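Local atomic coordinates of ecdysteroid-phosphate phosphatase (Bombyx mori, PDB entry 3C7T), a protein that hydrolyses ecdysteroid phosphates, chiefly ecdysone 22-phosphate, to release the active steroid hormones, and also acts as a protein tyrosine phosphatase. Residues 45-57 and 129-141. Numbering follows the deposited sequence.
Sequences AHRAGGKGGYVKD and GIDFMTPIELCKA
Met133 lays its CG over the centre of the Arg47 guanidinium, 3.5 Å from Arg47 CZ, while the opposite face of that group looks onto the helix 50-56 backbone at Gly53 O and Tyr54 N. Round the guanidinium edge come Asp57, Asp131 and a water. Arg47 NH2 reaches Asp131 OD1 at 2.8 Å, approaching from above the carboxylate plane, with the two planes 71° apart; a weak bond from the same nitrogen goes to Asp131 O. Asp57 OD2 accepts end-on from both NH1 and NH2 of Arg47, on its anti side, with Arg47 NH2 to Asp57 OD2 at 3.0 Å. Arg47 thus ties two carboxylates together, one from each segment, and probably eases the repulsion between them; the water on its NE also donates to Asp131 OD1 and accepts from Gly49 N. A bend at chi3 (-67°) turns the arginine after its CD has crossed the centre of the Tyr54 ring face. The Tyr54 hydroxyl donates to Ala45 O, at the ring edge, and Met133 SD lies obliquely to the ring in a Met-aromatic contact.

Further along, Glu137 splits its carboxylate: OE2 accepts from Ala48 N at 2.8 Å, while OE1 accepts from Thr134 N and Thr134 OG1, at the N-cap, accepts from Glu137 N, a capping box at the start of helix 135-140. Ala45 CB and Ala141 CB pack tightly at 3.4 Å. At the other end, the aliphatic part of Lys56 runs alongside Gly129.

Within this histidine phosphatase domain, helix 50-56 and the loop before it pack against helix 135-140 and the loop leading into it. The Asp57 side chain lies about 9 Å from the bound tungstate. Leu91, on helix 91-104, touches Tyr54 and Met133, and its N donates to Asp57 OD1; Trp23 of helix 23-27 also packs against Tyr54.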
loop_
_atom_site.group_PDB
_atom_site.type_symbol
_atom_site.label_atom_id
_atom_site.label_comp_id
_atom_site.label_asym_id
_atom_site.label_seq_id
_atom_site.Cartn_x
_atom_site.Cartn_y
_atom_site.Cartn_z
ATOM N N ALA A 45 -14.813 -4.145 -13.635
ATOM C CA ALA A 45 -16.243 -4.069 -13.891
ATOM C C ALA A 45 -16.504 -3.839 -15.359
ATOM O O ALA A 45 -15.702 -3.209 -16.054
ATOM C CB ALA A 45 -16.866 -2.932 -13.087
ATOM N N HIS A 46 -17.644 -4.334 -15.834
ATOM C CA HIS A 46 -18.036 -4.068 -17.197
ATOM C C HIS A 46 -18.193 -2.553 -17.425
ATOM O O HIS A 46 -18.701 -1.817 -16.568
ATOM C CB HIS A 46 -19.345 -4.795 -17.520
ATOM C CG HIS A 46 -19.963 -4.352 -18.807
ATOM N ND1 HIS A 46 -19.449 -4.703 -20.040
ATOM C CD2 HIS A 46 -21.042 -3.568 -19.056
ATOM C CE1 HIS A 46 -20.191 -4.164 -20.992
ATOM N NE2 HIS A 46 -21.168 -3.474 -20.422
ATOM N N ARG A 47 -17.749 -2.096 -18.589
ATOM C CA ARG A 47 -18.026 -0.723 -19.014
ATOM C C ARG A 47 -18.268 -0.745 -20.509
ATOM O O ARG A 47 -17.759 -1.624 -21.209
ATOM C CB ARG A 47 -16.871 0.211 -18.659
ATOM C CG ARG A 47 -15.546 -0.122 -19.343
ATOM C CD ARG A 47 -14.430 0.783 -18.821
ATOM N NE ARG A 47 -14.600 2.191 -19.187
ATOM C CZ ARG A 47 -13.909 3.185 -18.634
ATOM N NH1 ARG A 47 -13.041 2.922 -17.666
ATOM N NH2 ARG A 47 -14.107 4.443 -19.018
ATOM N N ALA A 48 -19.040 0.216 -20.994
ATOM C CA ALA A 48 -19.426 0.240 -22.407
ATOM C C ALA A 48 -18.225 0.231 -23.344
ATOM O O ALA A 48 -18.273 -0.391 -24.403
ATOM C CB ALA A 48 -20.317 1.440 -22.694
ATOM N N GLY A 49 -17.149 0.917 -22.959
ATOM C CA GLY A 49 -15.955 1.018 -23.793
ATOM C C GLY A 49 -15.031 -0.185 -23.673
ATOM O O GLY A 49 -14.027 -0.247 -24.338
ATOM N N GLY A 50 -15.382 -1.143 -22.822
ATOM C CA GLY A 50 -14.578 -2.356 -22.646
ATOM C C GLY A 50 -13.117 -2.053 -22.368
ATOM O O GLY A 50 -12.793 -1.023 -21.776
ATOM N N LYS A 51 -12.223 -2.923 -22.833
ATOM C CA LYS A 51 -10.804 -2.767 -22.494
ATOM C C LYS A 51 -10.192 -1.454 -23.038
ATOM O O LYS A 51 -9.323 -0.854 -22.395
ATOM C CB LYS A 51 -9.994 -4.016 -22.870
ATOM C CG LYS A 51 -9.708 -4.188 -24.331
ATOM C CD LYS A 51 -9.211 -5.590 -24.645
ATOM C CE LYS A 51 -9.157 -5.781 -26.154
ATOM N NZ LYS A 51 -8.653 -7.131 -26.545
ATOM N N GLY A 52 -10.684 -0.984 -24.187
ATOM C CA GLY A 52 -10.247 0.294 -24.736
ATOM C C GLY A 52 -10.578 1.434 -23.781
ATOM O O GLY A 52 -9.808 2.388 -23.642
ATOM N N GLY A 53 -11.717 1.320 -23.100
ATOM C CA GLY A 53 -12.127 2.319 -22.129
ATOM C C GLY A 53 -11.143 2.387 -20.963
ATOM O O GLY A 53 -10.835 3.478 -20.455
ATOM N N TYR A 54 -10.653 1.220 -20.550
ATOM C CA TYR A 54 -9.670 1.143 -19.446
ATOM C C TYR A 54 -8.292 1.655 -19.835
ATOM O O TYR A 54 -7.555 2.144 -18.971
ATOM C CB TYR A 54 -9.575 -0.264 -18.842
ATOM C CG TYR A 54 -10.751 -0.595 -17.941
ATOM C CD1 TYR A 54 -10.957 0.118 -16.748
ATOM C CD2 TYR A 54 -11.662 -1.614 -18.272
ATOM C CE1 TYR A 54 -12.029 -0.165 -15.914
ATOM C CE2 TYR A 54 -12.749 -1.914 -17.420
ATOM C CZ TYR A 54 -12.918 -1.181 -16.250
ATOM O OH TYR A 54 -13.960 -1.437 -15.394
ATOM N N VAL A 55 -7.929 1.522 -21.110
ATOM C CA VAL A 55 -6.705 2.187 -21.614
ATOM C C VAL A 55 -6.822 3.706 -21.415
ATOM O O VAL A 55 -5.910 4.351 -20.897
ATOM C CB VAL A 55 -6.428 1.852 -23.101
ATOM C CG1 VAL A 55 -5.248 2.639 -23.617
ATOM C CG2 VAL A 55 -6.175 0.381 -23.275
ATOM N N LYS A 56 -7.957 4.268 -21.808
ATOM C CA LYS A 56 -8.200 5.720 -21.724
ATOM C C LYS A 56 -8.491 6.247 -20.321
ATOM O O LYS A 56 -8.329 7.452 -20.051
ATOM C CB LYS A 56 -9.374 6.093 -22.634
ATOM C CG LYS A 56 -9.097 5.883 -24.116
ATOM C CD LYS A 56 -10.359 5.941 -24.948
ATOM C CE LYS A 56 -9.983 5.995 -26.411
ATOM N NZ LYS A 56 -10.870 5.145 -27.261
ATOM N N ASP A 57 -8.941 5.364 -19.437
ATOM C CA ASP A 57 -9.513 5.783 -18.153
ATOM C C ASP A 57 -9.072 4.775 -17.095
ATOM O O ASP A 57 -9.833 3.897 -16.692
ATOM C CB ASP A 57 -11.056 5.893 -18.284
ATOM C CG ASP A 57 -11.746 6.449 -17.014
ATOM O OD1 ASP A 57 -11.140 7.307 -16.294
ATOM O OD2 ASP A 57 -12.907 6.025 -16.763
ATOM N N GLY A 129 -7.775 10.244 -25.239
ATOM C CA GLY A 129 -9.055 9.572 -25.364
ATOM C C GLY A 129 -9.839 9.952 -24.117
ATOM O O GLY A 129 -9.275 9.969 -23.019
ATOM N N ILE A 130 -11.107 10.322 -24.290
ATOM C CA ILE A 130 -11.997 10.561 -23.146
ATOM C C ILE A 130 -13.114 9.514 -23.115
ATOM O O ILE A 130 -13.864 9.356 -24.074
ATOM C CB ILE A 130 -12.563 12.018 -23.115
ATOM C CG1 ILE A 130 -11.444 13.017 -22.779
ATOM C CG2 ILE A 130 -13.692 12.137 -22.098
ATOM C CD1 ILE A 130 -11.776 14.489 -23.059
ATOM N N ASP A 131 -13.203 8.784 -22.004
ATOM C CA ASP A 131 -14.144 7.686 -21.885
ATOM C C ASP A 131 -14.466 7.571 -20.398
ATOM O O ASP A 131 -13.608 7.160 -19.604
ATOM C CB ASP A 131 -13.511 6.389 -22.440
ATOM C CG ASP A 131 -14.508 5.230 -22.541
ATOM O OD1 ASP A 131 -15.239 4.962 -21.556
ATOM O OD2 ASP A 131 -14.552 4.579 -23.614
ATOM N N PHE A 132 -15.674 7.994 -20.014
ATOM C CA PHE A 132 -16.106 7.941 -18.611
ATOM C C PHE A 132 -17.104 6.818 -18.384
ATOM O O PHE A 132 -17.952 6.547 -19.257
ATOM C CB PHE A 132 -16.729 9.275 -18.159
ATOM C CG PHE A 132 -15.775 10.432 -18.202
ATOM C CD1 PHE A 132 -14.505 10.329 -17.635
ATOM C CD2 PHE A 132 -16.139 11.626 -18.795
ATOM C CE1 PHE A 132 -13.620 11.400 -17.680
ATOM C CE2 PHE A 132 -15.248 12.715 -18.841
ATOM C CZ PHE A 132 -13.994 12.592 -18.281
ATOM N N MET A 133 -17.018 6.174 -17.219
ATOM C CA MET A 133 -18.053 5.204 -16.852
ATOM C C MET A 133 -19.264 5.962 -16.353
ATOM O O MET A 133 -19.132 6.985 -15.682
ATOM C CB MET A 133 -17.557 4.198 -15.806
ATOM C CG MET A 133 -16.552 3.172 -16.360
ATOM S SD MET A 133 -15.747 2.124 -15.105
ATOM C CE MET A 133 -17.102 1.061 -14.599
ATOM N N THR A 134 -20.454 5.474 -16.703
ATOM C CA THR A 134 -21.684 6.129 -16.298
ATOM C C THR A 134 -21.910 5.885 -14.813
ATOM O O THR A 134 -21.416 4.891 -14.289
ATOM C CB THR A 134 -22.886 5.560 -17.089
ATOM O OG1 THR A 134 -22.991 4.150 -16.836
ATOM C CG2 THR A 134 -22.693 5.775 -18.580
ATOM N N PRO A 135 -22.631 6.799 -14.122
ATOM C CA PRO A 135 -23.105 6.519 -12.753
ATOM C C PRO A 135 -23.712 5.114 -12.587
ATOM O O PRO A 135 -23.405 4.437 -11.613
ATOM C CB PRO A 135 -24.135 7.619 -12.514
ATOM C CG PRO A 135 -23.595 8.780 -13.326
ATOM C CD PRO A 135 -22.996 8.162 -14.555
ATOM N N ILE A 136 -24.544 4.657 -13.523
ATOM C CA ILE A 136 -25.028 3.270 -13.434
ATOM C C ILE A 136 -23.920 2.196 -13.514
ATOM O O ILE A 136 -23.935 1.241 -12.726
ATOM C CB ILE A 136 -26.207 2.955 -14.411
ATOM C CG1 ILE A 136 -26.572 1.466 -14.343
ATOM C CG2 ILE A 136 -25.878 3.394 -15.819
ATOM C CD1 ILE A 136 -27.991 1.124 -14.795
ATOM N N GLU A 137 -22.967 2.347 -14.439
ATOM C CA GLU A 137 -21.832 1.406 -14.518
ATOM C C GLU A 137 -20.958 1.430 -13.256
ATOM O O GLU A 137 -20.442 0.385 -12.826
ATOM C CB GLU A 137 -20.935 1.706 -15.722
ATOM C CG GLU A 137 -21.527 1.275 -17.051
ATOM C CD GLU A 137 -20.820 1.890 -18.247
ATOM O OE1 GLU A 137 -20.130 2.916 -18.074
ATOM O OE2 GLU A 137 -20.960 1.343 -19.366
ATOM N N LEU A 138 -20.807 2.619 -12.678
ATOM C CA LEU A 138 -20.040 2.819 -11.439
ATOM C C LEU A 138 -20.735 2.142 -10.248
ATOM O O LEU A 138 -20.092 1.441 -9.470
ATOM C CB LEU A 138 -19.824 4.319 -11.170
ATOM C CG LEU A 138 -18.911 5.039 -12.182
ATOM C CD1 LEU A 138 -18.911 6.559 -12.000
ATOM C CD2 LEU A 138 -17.498 4.512 -12.118
ATOM N N CYS A 139 -22.047 2.333 -10.126
ATOM C CA CYS A 139 -22.816 1.645 -9.090
ATOM C C CYS A 139 -22.743 0.117 -9.222
ATOM O O CYS A 139 -22.569 -0.590 -8.213
ATOM C CB CYS A 139 -24.258 2.151 -9.070
ATOM S SG CYS A 139 -24.385 3.830 -8.411
ATOM N N LYS A 140 -22.835 -0.392 -10.455
ATOM C CA LYS A 140 -22.689 -1.827 -10.699
ATOM C C LYS A 140 -21.294 -2.330 -10.322
ATOM O O LYS A 140 -21.141 -3.474 -9.880
ATOM C CB LYS A 140 -23.045 -2.219 -12.146
ATOM C CG LYS A 140 -22.867 -3.729 -12.409
ATOM C CD LYS A 140 -23.809 -4.300 -13.475
ATOM C CE LYS A 140 -23.982 -5.820 -13.274
ATOM N NZ LYS A 140 -24.685 -6.189 -12.009
ATOM N N ALA A 141 -20.290 -1.465 -10.482
ATOM C CA ALA A 141 -18.913 -1.754 -10.067
ATOM C C ALA A 141 -18.759 -1.764 -8.542
ATOM O O ALA A 141 -17.701 -2.148 -8.029
ATOM C CB ALA A 141 -17.956 -0.754 -10.683
HETATM O O HOH W 1 -20.182 -2.019 -14.357
HETATM O O HOH W 2 -16.737 3.013 -20.914
HETATM O O HOH W 3 -10.858 9.540 -20.126
HETATM O O HOH W 4 -6.587 8.968 -21.638
HETATM O O HOH W 5 -14.938 6.752 -15.473
#